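Side-chain contacts in Ribose/Galactose Isomerase (Vibrio parahaemolyticus, PDB 3ONO), which probably interconverts aldose and ketose forms of a sugar phosphate, as other members of the LacAB/RpiB isomerase family do: residues Ala16-Val21 and Val36-Met41; Ala22-Ser27 and Ala124-Val129; Gly30-Asp35 and Ala136-Arg141; Ser59-Ser64 and Thr190-Cys195; Glu194-His199 and Pro203-Tyr208. All blocks are in the same frame, centred on the assembly; numbering follows the deposited sequence. Where two conformers were deposited one is given.

In the fold
The five contacts show how chemistry follows position in an alpha-beta-alpha sandwich. Contacts 1, 2 and 3 all use helix 18-31: its start meets the end of strand 35-38 and the loop beyond, its middle meets helix 125-136, and its end meets the loop after that helix. Contacts 4 and 5 share helix 190-199, which packs on helices 51-63 and 203-212, and their centres lie about 7 Å apart. Contacts 1, 2 and 4 are buried, whereas 3 and 5 are only partly so. Amides meet in contact 1, carboxylates lie near an apolar pair in contact 2, a histidine-to-carbonyl hydrogen bond and a T-shaped ring pair mark contact 3, and apolar groups dominate contacts 4 and 5.

Contact 1 (Ala16-Val21 and Val36-Met41); sequences AKNAMV and VFNVGM
In the beta-alpha-beta unit of strand 5-8, helix 18-31 and strand 35-38, Asn-18 at the start of the helix reaches across to Asn-38 at the end of the second strand and to the backbone of Met-41 just beyond it. Both asparagines swing CG anti to the backbone N (chi1 176° in Asn-18 and -172° in Asn-38), which brings the two amides toward each other from opposite directions. They end nearly coplanar, their planes only 15° apart. As modelled, like atoms face one another, with Asn-18 OD1 2.8 Å from Asn-38 OD1, so the amide orientations are doubtful; turning one of them over would set nitrogen against oxygen. The second approach does not depend on that choice. The carbonyl O of Met-41 stands over the face of the Asn-18 amide, 3.0 Å from its CG, and lies 3.4 Å from Asn-18 CB. Met-41, a selenomethionine, contributes this backbone oxygen while its side chain leads off elsewhere. Leu-8 of the first strand touches both asparagines, and Gln-191 of helix 190-199 holds the neighbouring Gly-40 O by a hydrogen bond. A carbonyl oxygen above an amide carbon may be a favourable dipolar pairing, and with one amide turned over the pair could hydrogen-bond, though the model does not settle this; the contact is a polar junction within a largely buried place.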
# COMPACT_ATOMS: atom_id res chain seq x y z
N ALA A 16 -19.10 13.42 5.24
CA ALA A 16 -18.37 14.71 5.33
C ALA A 16 -17.42 14.85 4.16
O ALA A 16 -17.08 15.96 3.77
CB ALA A 16 -17.60 14.81 6.63
N LYS A 17 -16.97 13.72 3.62
CA LYS A 17 -16.00 13.72 2.54
C LYS A 17 -16.61 13.76 1.15
O LYS A 17 -15.88 13.79 0.15
CB LYS A 17 -15.07 12.51 2.66
CG LYS A 17 -14.05 12.69 3.76
CD LYS A 17 -13.23 11.43 4.05
CE LYS A 17 -12.14 11.76 5.08
NZ LYS A 17 -11.42 10.55 5.56
N ASN A 18 -17.94 13.75 1.07
CA ASN A 18 -18.58 13.73 -0.24
C ASN A 18 -18.23 14.95 -1.10
O ASN A 18 -17.99 14.79 -2.30
CB ASN A 18 -20.10 13.56 -0.16
CG ASN A 18 -20.76 13.66 -1.51
OD1 ASN A 18 -21.35 14.69 -1.87
ND2 ASN A 18 -20.64 12.59 -2.29
N ALA A 19 -18.19 16.14 -0.52
CA ALA A 19 -17.85 17.33 -1.30
C ALA A 19 -16.48 17.18 -1.98
O ALA A 19 -16.32 17.49 -3.17
CB ALA A 19 -17.89 18.60 -0.44
N MSE A 20 -15.49 16.72 -1.22
CA MSE A 20 -14.17 16.46 -1.78
C MSE A 20 -14.25 15.43 -2.90
O MSE A 20 -13.71 15.65 -3.99
CB MSE A 20 -13.19 16.00 -0.68
CG MSE A 20 -11.78 15.72 -1.17
SE MSE A 20 -11.59 13.83 -1.64
CE MSE A 20 -12.12 13.07 0.08
N VAL A 21 -14.91 14.30 -2.66
CA VAL A 21 -14.88 13.25 -3.67
C VAL A 21 -15.63 13.68 -4.93
O VAL A 21 -15.15 13.48 -6.04
CB VAL A 21 -15.46 11.92 -3.14
CG1 VAL A 21 -15.49 10.89 -4.26
CG2 VAL A 21 -14.64 11.41 -1.97
N VAL A 36 -21.71 13.04 -14.72
CA VAL A 36 -21.58 12.62 -13.33
C VAL A 36 -22.79 13.00 -12.49
O VAL A 36 -23.27 14.13 -12.56
CB VAL A 36 -20.32 13.25 -12.72
CG1 VAL A 36 -20.19 12.92 -11.23
CG2 VAL A 36 -19.07 12.81 -13.51
N PHE A 37 -23.29 12.04 -11.71
CA PHE A 37 -24.45 12.24 -10.83
C PHE A 37 -24.04 11.91 -9.40
O PHE A 37 -23.41 10.89 -9.16
CB PHE A 37 -25.59 11.29 -11.23
CG PHE A 37 -26.04 11.45 -12.64
CD1 PHE A 37 -27.15 12.21 -12.95
CD2 PHE A 37 -25.33 10.85 -13.67
CE1 PHE A 37 -27.56 12.37 -14.27
CE2 PHE A 37 -25.73 11.00 -14.98
CZ PHE A 37 -26.84 11.77 -15.28
N ASN A 38 -24.41 12.77 -8.46
CA ASN A 38 -24.01 12.57 -7.07
C ASN A 38 -25.30 12.23 -6.35
O ASN A 38 -26.06 13.12 -5.99
CB ASN A 38 -23.37 13.85 -6.52
CG ASN A 38 -22.75 13.69 -5.14
OD1 ASN A 38 -22.54 14.68 -4.43
ND2 ASN A 38 -22.42 12.45 -4.77
N VAL A 39 -25.56 10.93 -6.19
CA VAL A 39 -26.90 10.47 -5.81
C VAL A 39 -27.01 9.95 -4.39
O VAL A 39 -28.12 9.71 -3.91
CB VAL A 39 -27.42 9.36 -6.74
CG1 VAL A 39 -27.36 9.82 -8.19
CG2 VAL A 39 -26.61 8.08 -6.55
N GLY A 40 -25.87 9.74 -3.74
CA GLY A 40 -25.86 9.35 -2.34
C GLY A 40 -25.84 10.59 -1.45
O GLY A 40 -26.30 11.66 -1.85
N MSE A 41 -25.34 10.44 -0.22
CA MSE A 41 -25.28 11.58 0.70
C MSE A 41 -24.33 12.67 0.24
O MSE A 41 -23.25 12.40 -0.28
CB MSE A 41 -24.91 11.11 2.10
CG MSE A 41 -26.01 10.27 2.72
SE MSE A 41 -25.57 9.73 4.52
CE MSE A 41 -25.98 11.40 5.45

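Contact 2 (Ala22-Ser27 and Ala124-Val129); sequences AGELNS and AGELNV
Glu-24 meets Glu-126 and Val-129 in a buried contact between two helices, 18-31 and 125-136, that lie side by side in one helical layer of the sandwich. The touch is light and mostly made by one side chain. Close to the helix, Glu-24 CB rests against Val-129 CG1 at 4.2 Å, the methyl being directed there because it stands anti to the backbone N of Val-129 (chi1 171°). Backbones are near at this point, with 7.2 Å between the CA atoms of Glu-24 and Val-129. Farther out, the Glu-24 chain bends at chi2 (-70°) and carries its carboxylate alongside the first turn of the second helix, where OE2 comes 4.0 Å from Glu-126 CB and 3.9 Å from Glu-126 O. In this Rossmann-like fold the two helices follow strands 5-8 and 112-116 respectively, and Leu-25, next to Glu-24, packs down on Leu-8 of the sheet. Two carboxylates so placed might be expected to repel, yet each has its own partner. Glu-24 OE1 forms a salt bridge with Arg-130 NE, one turn along the helix from Glu-126, while Glu-126 OE1 is hydrogen-bonded to Tyr-145 OH of the second subunit. Glu-126 turns its acid group away from Glu-24, which leaves Glu-24 OE2 and Glu-126 OE1 6.1 Å apart.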
# COMPACT_ATOMS: atom_id res chain seq x y z
N ALA A 22 -16.79 14.28 -4.74
CA ALA A 22 -17.57 14.79 -5.87
C ALA A 22 -16.77 15.82 -6.65
O ALA A 22 -16.78 15.84 -7.89
CB ALA A 22 -18.88 15.39 -5.38
N GLY A 23 -16.06 16.67 -5.92
CA GLY A 23 -15.16 17.64 -6.54
C GLY A 23 -14.16 16.98 -7.48
O GLY A 23 -14.03 17.38 -8.64
N GLU A 24 -13.47 15.95 -6.99
CA GLU A 24 -12.49 15.26 -7.81
C GLU A 24 -13.17 14.53 -8.96
O GLU A 24 -12.66 14.52 -10.07
CB GLU A 24 -11.64 14.30 -6.97
CG GLU A 24 -10.85 14.97 -5.82
CD GLU A 24 -9.70 15.83 -6.32
OE1 GLU A 24 -9.44 15.85 -7.54
OE2 GLU A 24 -9.06 16.51 -5.48
N LEU A 25 -14.32 13.90 -8.70
CA LEU A 25 -14.97 13.11 -9.74
C LEU A 25 -15.45 14.02 -10.88
O LEU A 25 -15.26 13.73 -12.06
CB LEU A 25 -16.15 12.28 -9.18
CG LEU A 25 -16.78 11.30 -10.17
CD1 LEU A 25 -15.74 10.29 -10.68
CD2 LEU A 25 -17.93 10.56 -9.49
N ASN A 26 -16.08 15.13 -10.50
CA ASN A 26 -16.57 16.09 -11.47
C ASN A 26 -15.42 16.66 -12.29
O ASN A 26 -15.51 16.75 -13.51
CB ASN A 26 -17.34 17.19 -10.76
CG ASN A 26 -18.78 16.82 -10.53
OD1 ASN A 26 -19.47 16.40 -11.46
ND2 ASN A 26 -19.24 16.93 -9.29
N SER A 27 -14.34 17.02 -11.60
CA SER A 27 -13.15 17.54 -12.26
C SER A 27 -12.58 16.53 -13.26
O SER A 27 -12.41 16.84 -14.44
CB SER A 27 -12.09 17.92 -11.22
OG SER A 27 -10.89 18.34 -11.85
N ALA A 124 -3.32 14.31 2.38
CA ALA A 124 -3.04 14.07 0.95
C ALA A 124 -3.80 12.94 0.20
O ALA A 124 -3.51 12.66 -0.95
CB ALA A 124 -1.52 14.00 0.70
N GLY A 125 -4.80 12.35 0.86
CA GLY A 125 -5.70 11.29 0.40
C GLY A 125 -6.49 11.67 -0.85
O GLY A 125 -6.82 10.83 -1.67
N GLU A 126 -6.80 12.96 -0.99
CA GLU A 126 -7.59 13.42 -2.12
C GLU A 126 -6.84 13.23 -3.46
O GLU A 126 -7.49 13.10 -4.50
CB GLU A 126 -8.01 14.89 -1.95
CG GLU A 126 -6.89 15.92 -2.09
CD GLU A 126 -6.03 16.03 -0.85
OE1 GLU A 126 -5.08 16.85 -0.84
OE2 GLU A 126 -6.30 15.31 0.13
N LEU A 127 -5.51 13.27 -3.41
CA LEU A 127 -4.68 13.03 -4.60
C LEU A 127 -4.91 11.61 -5.13
O LEU A 127 -5.12 11.41 -6.32
CB LEU A 127 -3.21 13.21 -4.26
CG LEU A 127 -2.90 14.67 -3.92
CD1 LEU A 127 -1.42 14.81 -3.68
CD2 LEU A 127 -3.38 15.56 -5.05
N ASN A 128 -4.86 10.64 -4.23
CA ASN A 128 -5.09 9.25 -4.60
C ASN A 128 -6.50 9.08 -5.21
O ASN A 128 -6.68 8.37 -6.20
CB ASN A 128 -4.87 8.35 -3.39
CG ASN A 128 -4.94 6.89 -3.74
OD1 ASN A 128 -4.17 6.40 -4.56
ND2 ASN A 128 -5.87 6.16 -3.09
N VAL A 129 -7.50 9.74 -4.62
CA VAL A 129 -8.86 9.67 -5.20
C VAL A 129 -8.84 10.21 -6.63
O VAL A 129 -9.37 9.59 -7.55
CB VAL A 129 -9.85 10.51 -4.37
CG1 VAL A 129 -11.21 10.62 -5.08
CG2 VAL A 129 -9.99 9.94 -2.97

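Contact 3 (Gly30-Asp35 and Ala136-Arg141); sequences GGLGHD and AFTGKR
His-34 and Phe-137 form the tight half of this contact, and Leu-32 with Thr-138 the looser half at the surface. On the tight side His-34 NE2 donates to Phe-137 O across 2.9 Å, almost straight at 167°. The carbonyl oxygen lies near the imidazole plane, and the N-H arrives in the carbonyl plane on a lone pair. The other ring nitrogen, ND1, is hydrogen-bonded to the backbone N of Met-4, so both nitrogens are engaged and the rotation of the ring is fixed. The same two residues also make a T-shaped pair: the edge of Phe-137 is turned toward the face of His-34, centroids 5.8 Å apart and planes at 62°. Phe-137 CB packs against the imidazole, 3.6 Å from His-34 NE2. Helix 18-31 ends here in a Schellman motif, His-34 N bonding Ala-29 O and Gly-33 N bonding Gly-30 O, with Gly-33 (positive phi) as C-prime residue; the chain then enters strand 35-38. The partner segment starts on the last residue of helix 125-136 and leaves it at Phe-137, so two helix ends meet. Phe-137 reaches inward to Phe-69 in a second edge-to-face pair. Toward solvent the packing is sparser. Leu-32 crosses Thr-138 at about a right angle and brings CD1 3.5 Å from its OG1, a hydroxyl already hydrogen-bonded to Glu-134 O, and 3.6 Å from Phe-137 O.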
# COMPACT_ATOMS: atom_id res chain seq x y z
N GLY A 30 -15.70 14.52 -15.42
CA GLY A 30 -16.37 15.55 -16.21
C GLY A 30 -15.45 16.06 -17.32
O GLY A 30 -15.86 16.22 -18.47
N GLY A 31 -14.19 16.29 -16.97
CA GLY A 31 -13.23 16.78 -17.94
C GLY A 31 -13.02 15.79 -19.07
O GLY A 31 -12.67 16.17 -20.18
N LEU A 32 -13.23 14.51 -18.78
CA LEU A 32 -13.07 13.47 -19.78
C LEU A 32 -14.35 13.21 -20.58
O LEU A 32 -14.41 12.28 -21.39
CB LEU A 32 -12.61 12.17 -19.12
CG LEU A 32 -11.18 12.16 -18.60
CD1 LEU A 32 -10.98 11.05 -17.58
CD2 LEU A 32 -10.22 12.00 -19.78
N GLY A 33 -15.38 14.03 -20.35
CA GLY A 33 -16.60 13.95 -21.14
C GLY A 33 -17.71 13.07 -20.58
O GLY A 33 -18.72 12.83 -21.24
N HIS A 34 -17.52 12.58 -19.36
CA HIS A 34 -18.54 11.74 -18.73
C HIS A 34 -19.60 12.59 -18.04
O HIS A 34 -19.35 13.76 -17.72
CB HIS A 34 -17.89 10.78 -17.72
CG HIS A 34 -16.81 9.92 -18.31
ND1 HIS A 34 -17.07 8.93 -19.23
CD2 HIS A 34 -15.48 9.88 -18.08
CE1 HIS A 34 -15.94 8.33 -19.56
NE2 HIS A 34 -14.96 8.89 -18.88
N ASP A 35 -20.75 11.99 -17.78
CA ASP A 35 -21.88 12.67 -17.13
C ASP A 35 -21.99 12.17 -15.69
O ASP A 35 -22.32 11.01 -15.45
CB ASP A 35 -23.16 12.36 -17.91
CG ASP A 35 -24.31 13.28 -17.56
OD1 ASP A 35 -24.09 14.27 -16.83
OD2 ASP A 35 -25.44 13.02 -18.04
N ALA A 136 -9.53 5.09 -13.82
CA ALA A 136 -10.82 4.40 -14.00
C ALA A 136 -11.56 4.83 -15.26
O ALA A 136 -12.26 4.03 -15.88
CB ALA A 136 -11.74 4.60 -12.80
N PHE A 137 -11.40 6.09 -15.64
CA PHE A 137 -12.31 6.69 -16.62
C PHE A 137 -11.62 7.18 -17.89
O PHE A 137 -12.24 7.85 -18.72
CB PHE A 137 -13.13 7.79 -15.93
CG PHE A 137 -13.93 7.28 -14.75
CD1 PHE A 137 -14.76 6.19 -14.89
CD2 PHE A 137 -13.80 7.87 -13.50
CE1 PHE A 137 -15.50 5.71 -13.82
CE2 PHE A 137 -14.50 7.39 -12.42
CZ PHE A 137 -15.38 6.30 -12.58
N THR A 138 -10.35 6.84 -18.03
CA THR A 138 -9.59 7.12 -19.24
C THR A 138 -9.40 5.81 -20.01
O THR A 138 -9.14 4.76 -19.41
CB THR A 138 -8.19 7.68 -18.92
OG1 THR A 138 -8.30 8.85 -18.09
CG2 THR A 138 -7.44 8.06 -20.19
N GLY A 139 -9.55 5.85 -21.32
CA GLY A 139 -9.20 4.70 -22.14
C GLY A 139 -10.29 3.66 -22.29
O GLY A 139 -11.45 3.89 -21.93
N LYS A 140 -9.92 2.50 -22.82
CA LYS A 140 -10.89 1.45 -23.08
C LYS A 140 -10.94 0.43 -21.95
O LYS A 140 -10.05 0.37 -21.10
CB LYS A 140 -10.60 0.74 -24.41
CG LYS A 140 -10.77 1.64 -25.62
CD LYS A 140 -10.64 0.85 -26.91
CE LYS A 140 -10.20 1.75 -28.05
NZ LYS A 140 -8.86 2.34 -27.78
N ARG A 141 -11.99 -0.39 -21.97
CA ARG A 141 -12.23 -1.34 -20.89
C ARG A 141 -12.40 -2.76 -21.43
O ARG A 141 -12.81 -2.95 -22.59
CB ARG A 141 -13.45 -0.89 -20.08
CG ARG A 141 -13.31 0.55 -19.54
CD ARG A 141 -14.56 1.07 -18.81
NE ARG A 141 -15.65 1.40 -19.73
CZ ARG A 141 -15.77 2.57 -20.37
NH1 ARG A 141 -14.88 3.53 -20.19
NH2 ARG A 141 -16.80 2.77 -21.19

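Contact 4 (Ser59-Ser64 and Thr190-Cys195); sequences SILLNS and TQFQEC
Leu-61 and Phe-192 slide past each other in opposite directions, each side chain reaching back toward the helix that carries the other. Helices 51-63 and 190-199 run nearly parallel here, 15° between the segment axes, and the 11.5 Å that separates those axes is bridged by side chains. Phe-192 has CG anti to its backbone N (chi1 177°), which sends the ring across with CE1 and CZ leading. CE1 meets the branched end of Leu-61, 3.6 Å from CG and 3.7 Å from CD2, while CD1 of the leucine lies 3.8 Å from it as well, so the isopropyl group gathers round one ring corner, set obliquely to the ring. Ile-60 arrives from a different side: its chain crosses that of Phe-192 at about a right angle, and CG2 sits in the ring plane at the edge, 3.9 Å from CZ. Cys-195, one turn after Phe-192, adds its sulfur, with SG 4.1 Å from Leu-61 CD2. Just past the first helix, Ser-64 turns back on it: Ser-64 OG bonds Ile-60 O at 2.8 Å, and that oxygen also takes Ser-64 N, so this one oxygen is held by two donors near the end of the helix. Phe-196 of the same helix as Phe-192 and Ile-205 of helix 203-212 extend the apolar cluster around Ile-60. Between segments 59-64 and 190-195 the contact is thus van der Waals and hydrophobic, consistent with a specificity that rests on the shapes of ring, branched chains and sulfur.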
# COMPACT_ATOMS: atom_id res chain seq x y z
N SER A 59 -27.95 -1.28 -7.58
CA SER A 59 -28.75 -2.22 -8.37
C SER A 59 -29.81 -1.48 -9.18
O SER A 59 -29.96 -1.71 -10.38
CB SER A 59 -29.43 -3.30 -7.52
OG SER A 59 -30.23 -4.14 -8.36
N ILE A 60 -30.54 -0.58 -8.53
CA ILE A 60 -31.66 0.06 -9.23
C ILE A 60 -31.12 0.89 -10.40
O ILE A 60 -31.65 0.82 -11.52
CB ILE A 60 -32.51 0.89 -8.29
CG1 ILE A 60 -33.26 -0.05 -7.34
CG2 ILE A 60 -33.52 1.76 -9.08
CD1 ILE A 60 -33.92 0.63 -6.15
N LEU A 61 -30.05 1.65 -10.15
CA LEU A 61 -29.52 2.51 -11.20
C LEU A 61 -28.85 1.72 -12.31
O LEU A 61 -28.96 2.09 -13.47
CB LEU A 61 -28.60 3.58 -10.62
CG LEU A 61 -29.21 4.62 -9.67
CD1 LEU A 61 -28.14 5.54 -9.09
CD2 LEU A 61 -30.29 5.45 -10.38
N LEU A 62 -28.12 0.65 -11.98
CA LEU A 62 -27.42 -0.11 -13.02
C LEU A 62 -28.38 -1.02 -13.77
O LEU A 62 -28.36 -1.09 -14.99
CB LEU A 62 -26.26 -0.92 -12.43
CG LEU A 62 -25.06 -0.07 -12.00
CD1 LEU A 62 -24.16 -0.84 -11.04
CD2 LEU A 62 -24.25 0.43 -13.21
N ASN A 63 -29.25 -1.71 -13.05
CA ASN A 63 -30.17 -2.62 -13.72
C ASN A 63 -31.22 -1.91 -14.57
O ASN A 63 -31.74 -2.49 -15.52
CB ASN A 63 -30.84 -3.55 -12.70
CG ASN A 63 -29.91 -4.67 -12.30
OD1 ASN A 63 -29.36 -5.35 -13.16
ND2 ASN A 63 -29.68 -4.85 -10.99
N SER A 64 -31.51 -0.65 -14.25
CA SER A 64 -32.52 0.10 -15.01
C SER A 64 -31.82 0.81 -16.16
O SER A 64 -32.46 1.49 -16.97
CB SER A 64 -33.19 1.14 -14.13
OG SER A 64 -32.29 2.19 -13.83
N THR A 190 -34.03 13.40 -3.25
CA THR A 190 -34.29 14.13 -4.49
C THR A 190 -33.20 13.89 -5.53
O THR A 190 -33.50 13.74 -6.72
CB THR A 190 -34.45 15.65 -4.25
OG1 THR A 190 -33.29 16.17 -3.60
CG2 THR A 190 -35.66 15.93 -3.40
N GLN A 191 -31.93 13.84 -5.10
CA GLN A 191 -30.85 13.63 -6.07
C GLN A 191 -30.91 12.21 -6.68
O GLN A 191 -30.60 12.02 -7.85
CB GLN A 191 -29.46 13.98 -5.51
CG GLN A 191 -28.99 13.12 -4.36
CD GLN A 191 -29.38 13.68 -3.01
OE1 GLN A 191 -30.37 14.41 -2.89
NE2 GLN A 191 -28.59 13.36 -1.98
N PHE A 192 -31.33 11.22 -5.90
CA PHE A 192 -31.47 9.88 -6.46
C PHE A 192 -32.60 9.84 -7.48
O PHE A 192 -32.44 9.35 -8.60
CB PHE A 192 -31.74 8.82 -5.39
CG PHE A 192 -31.96 7.44 -5.95
CD1 PHE A 192 -30.87 6.60 -6.18
CD2 PHE A 192 -33.22 7.00 -6.29
CE1 PHE A 192 -31.05 5.34 -6.71
CE2 PHE A 192 -33.42 5.73 -6.82
CZ PHE A 192 -32.32 4.90 -7.03
N GLN A 193 -33.76 10.35 -7.08
CA GLN A 193 -34.93 10.31 -7.94
C GLN A 193 -34.70 11.07 -9.25
O GLN A 193 -35.12 10.62 -10.31
CB GLN A 193 -36.15 10.84 -7.19
CG GLN A 193 -36.60 9.91 -6.07
CD GLN A 193 -37.70 10.50 -5.23
OE1 GLN A 193 -38.47 11.34 -5.70
NE2 GLN A 193 -37.80 10.06 -3.98
N GLU A 194 -34.01 12.20 -9.16
CA GLU A 194 -33.79 13.01 -10.34
C GLU A 194 -32.97 12.25 -11.38
O GLU A 194 -33.26 12.31 -12.57
CB GLU A 194 -33.09 14.32 -9.97
CG GLU A 194 -32.99 15.31 -11.12
CD GLU A 194 -32.24 16.58 -10.75
OE1 GLU A 194 -31.98 16.79 -9.54
OE2 GLU A 194 -31.90 17.36 -11.67
N CYS A 195 -31.94 11.55 -10.92
CA CYS A 195 -31.12 10.74 -11.80
C CYS A 195 -31.95 9.57 -12.34
O CYS A 195 -32.05 9.37 -13.54
CB CYS A 195 -29.87 10.23 -11.06
SG CYS A 195 -28.90 8.99 -11.96

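Contact 5 (Glu194-His199 and Pro203-Tyr208); sequences ECFFAH and PEIAEY
Phe-196 reaches from helix 190-199 to Ile-205 and Ala-206 of helix 203-212, its near neighbour in sequence. From CB the ring is carried outward by CG standing anti to the backbone N (chi1 175°). Along one flank CD2 lies 3.6 Å above the centre of the Phe-197 ring, so the neighbouring aromatic is covered by Phe-196. On the same flank CE2 comes 3.7 Å from Ala-206 CA. Along the other flank CE1 meets Ile-205 CG2 at 3.9 Å and touches Ile-60 of helix 51-63. At the tip CZ is nearest of all: 3.6 Å from Ala-206 CA, which lies at the ring edge near its plane, and 3.8 Å from Ile-205 CG2. At Ala-206 the ring comes right up to the backbone. Phe-197 joins more weakly: Phe-197 CE1 lies 4.2 Å from Ala-206 O, which sits at the edge of the Phe-197 ring. Only three residues separate the segments, and their axes run at 141°, roughly antiparallel, making a helical hairpin at the C-terminal end of the chain. Its chemistry is almost wholly apolar, so the hairpin is held by two phenylalanine rings against aliphatic groups and peptide backbone.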
# COMPACT_ATOMS: atom_id res chain seq x y z
N GLU A 194 -34.01 12.20 -9.16
CA GLU A 194 -33.79 13.01 -10.34
C GLU A 194 -32.97 12.25 -11.38
O GLU A 194 -33.26 12.31 -12.57
CB GLU A 194 -33.09 14.32 -9.97
CG GLU A 194 -32.99 15.31 -11.12
CD GLU A 194 -32.24 16.58 -10.75
OE1 GLU A 194 -31.98 16.79 -9.54
OE2 GLU A 194 -31.90 17.36 -11.67
N CYS A 195 -31.94 11.55 -10.92
CA CYS A 195 -31.12 10.74 -11.80
C CYS A 195 -31.95 9.57 -12.34
O CYS A 195 -32.05 9.37 -13.54
CB CYS A 195 -29.87 10.23 -11.06
SG CYS A 195 -28.90 8.99 -11.96
N PHE A 196 -32.56 8.81 -11.44
CA PHE A 196 -33.27 7.61 -11.82
C PHE A 196 -34.38 7.87 -12.84
O PHE A 196 -34.42 7.27 -13.92
CB PHE A 196 -33.88 6.92 -10.60
CG PHE A 196 -34.72 5.73 -10.94
CD1 PHE A 196 -34.14 4.57 -11.40
CD2 PHE A 196 -36.11 5.79 -10.84
CE1 PHE A 196 -34.92 3.46 -11.74
CE2 PHE A 196 -36.90 4.70 -11.15
CZ PHE A 196 -36.32 3.53 -11.61
N PHE A 197 -35.29 8.76 -12.50
CA PHE A 197 -36.46 8.97 -13.35
C PHE A 197 -36.11 9.58 -14.71
O PHE A 197 -36.81 9.34 -15.70
CB PHE A 197 -37.52 9.77 -12.60
CG PHE A 197 -38.24 8.98 -11.55
CD1 PHE A 197 -38.94 7.83 -11.89
CD2 PHE A 197 -38.19 9.36 -10.22
CE1 PHE A 197 -39.60 7.10 -10.93
CE2 PHE A 197 -38.84 8.63 -9.26
CZ PHE A 197 -39.55 7.49 -9.61
N ALA A 198 -35.04 10.35 -14.76
CA ALA A 198 -34.59 10.98 -15.99
C ALA A 198 -33.96 9.98 -16.95
O ALA A 198 -33.98 10.18 -18.17
CB ALA A 198 -33.61 12.09 -15.68
N HIS A 199 -33.39 8.91 -16.41
CA HIS A 199 -32.56 8.03 -17.24
C HIS A 199 -32.97 6.55 -17.24
O HIS A 199 -32.43 5.77 -18.03
CB HIS A 199 -31.09 8.19 -16.86
CG HIS A 199 -30.57 9.59 -17.04
ND1 HIS A 199 -30.29 10.12 -18.28
CD2 HIS A 199 -30.30 10.57 -16.14
CE1 HIS A 199 -29.85 11.36 -18.14
NE2 HIS A 199 -29.85 11.65 -16.85
N PRO A 203 -39.15 0.10 -17.74
CA PRO A 203 -40.38 0.54 -17.10
C PRO A 203 -40.77 -0.22 -15.85
O PRO A 203 -41.32 0.40 -14.93
CB PRO A 203 -41.44 0.34 -18.20
CG PRO A 203 -40.67 0.58 -19.46
CD PRO A 203 -39.29 -0.02 -19.20
N GLU A 204 -40.55 -1.54 -15.80
CA GLU A 204 -40.98 -2.29 -14.64
C GLU A 204 -40.31 -1.77 -13.37
O GLU A 204 -40.93 -1.71 -12.29
CB GLU A 204 -40.75 -3.80 -14.79
CG GLU A 204 -41.35 -4.57 -13.60
CD GLU A 204 -41.08 -6.07 -13.60
OE1 GLU A 204 -40.17 -6.52 -14.34
OE2 GLU A 204 -41.78 -6.80 -12.84
N ILE A 205 -39.04 -1.39 -13.49
CA ILE A 205 -38.30 -0.86 -12.35
C ILE A 205 -38.83 0.52 -11.95
O ILE A 205 -39.08 0.79 -10.78
CB ILE A 205 -36.80 -0.82 -12.62
CG1 ILE A 205 -36.29 -2.24 -12.91
CG2 ILE A 205 -36.06 -0.22 -11.41
CD1 ILE A 205 -34.77 -2.31 -13.13
N ALA A 206 -39.05 1.38 -12.95
CA ALA A 206 -39.62 2.69 -12.68
C ALA A 206 -40.96 2.56 -11.96
O ALA A 206 -41.21 3.24 -10.96
CB ALA A 206 -39.79 3.45 -13.97
N GLU A 207 -41.82 1.68 -12.45
CA GLU A 207 -43.13 1.53 -11.83
C GLU A 207 -43.01 1.03 -10.39
O GLU A 207 -43.74 1.49 -9.51
CB GLU A 207 -44.04 0.62 -12.66
CG GLU A 207 -44.60 1.29 -13.91
CD GLU A 207 -45.36 2.58 -13.59
OE1 GLU A 207 -46.33 2.52 -12.80
OE2 GLU A 207 -44.99 3.64 -14.14
N TYR A 208 -42.08 0.11 -10.16
CA TYR A 208 -41.86 -0.39 -8.81
C TYR A 208 -41.36 0.72 -7.90
O TYR A 208 -41.87 0.90 -6.80
CB TYR A 208 -40.85 -1.55 -8.81
CG TYR A 208 -40.35 -1.88 -7.43
CD1 TYR A 208 -41.20 -2.41 -6.47
CD2 TYR A 208 -39.01 -1.67 -7.08
CE1 TYR A 208 -40.75 -2.72 -5.19
CE2 TYR A 208 -38.54 -1.97 -5.81
CZ TYR A 208 -39.41 -2.49 -4.88
OH TYR A 208 -38.97 -2.79 -3.61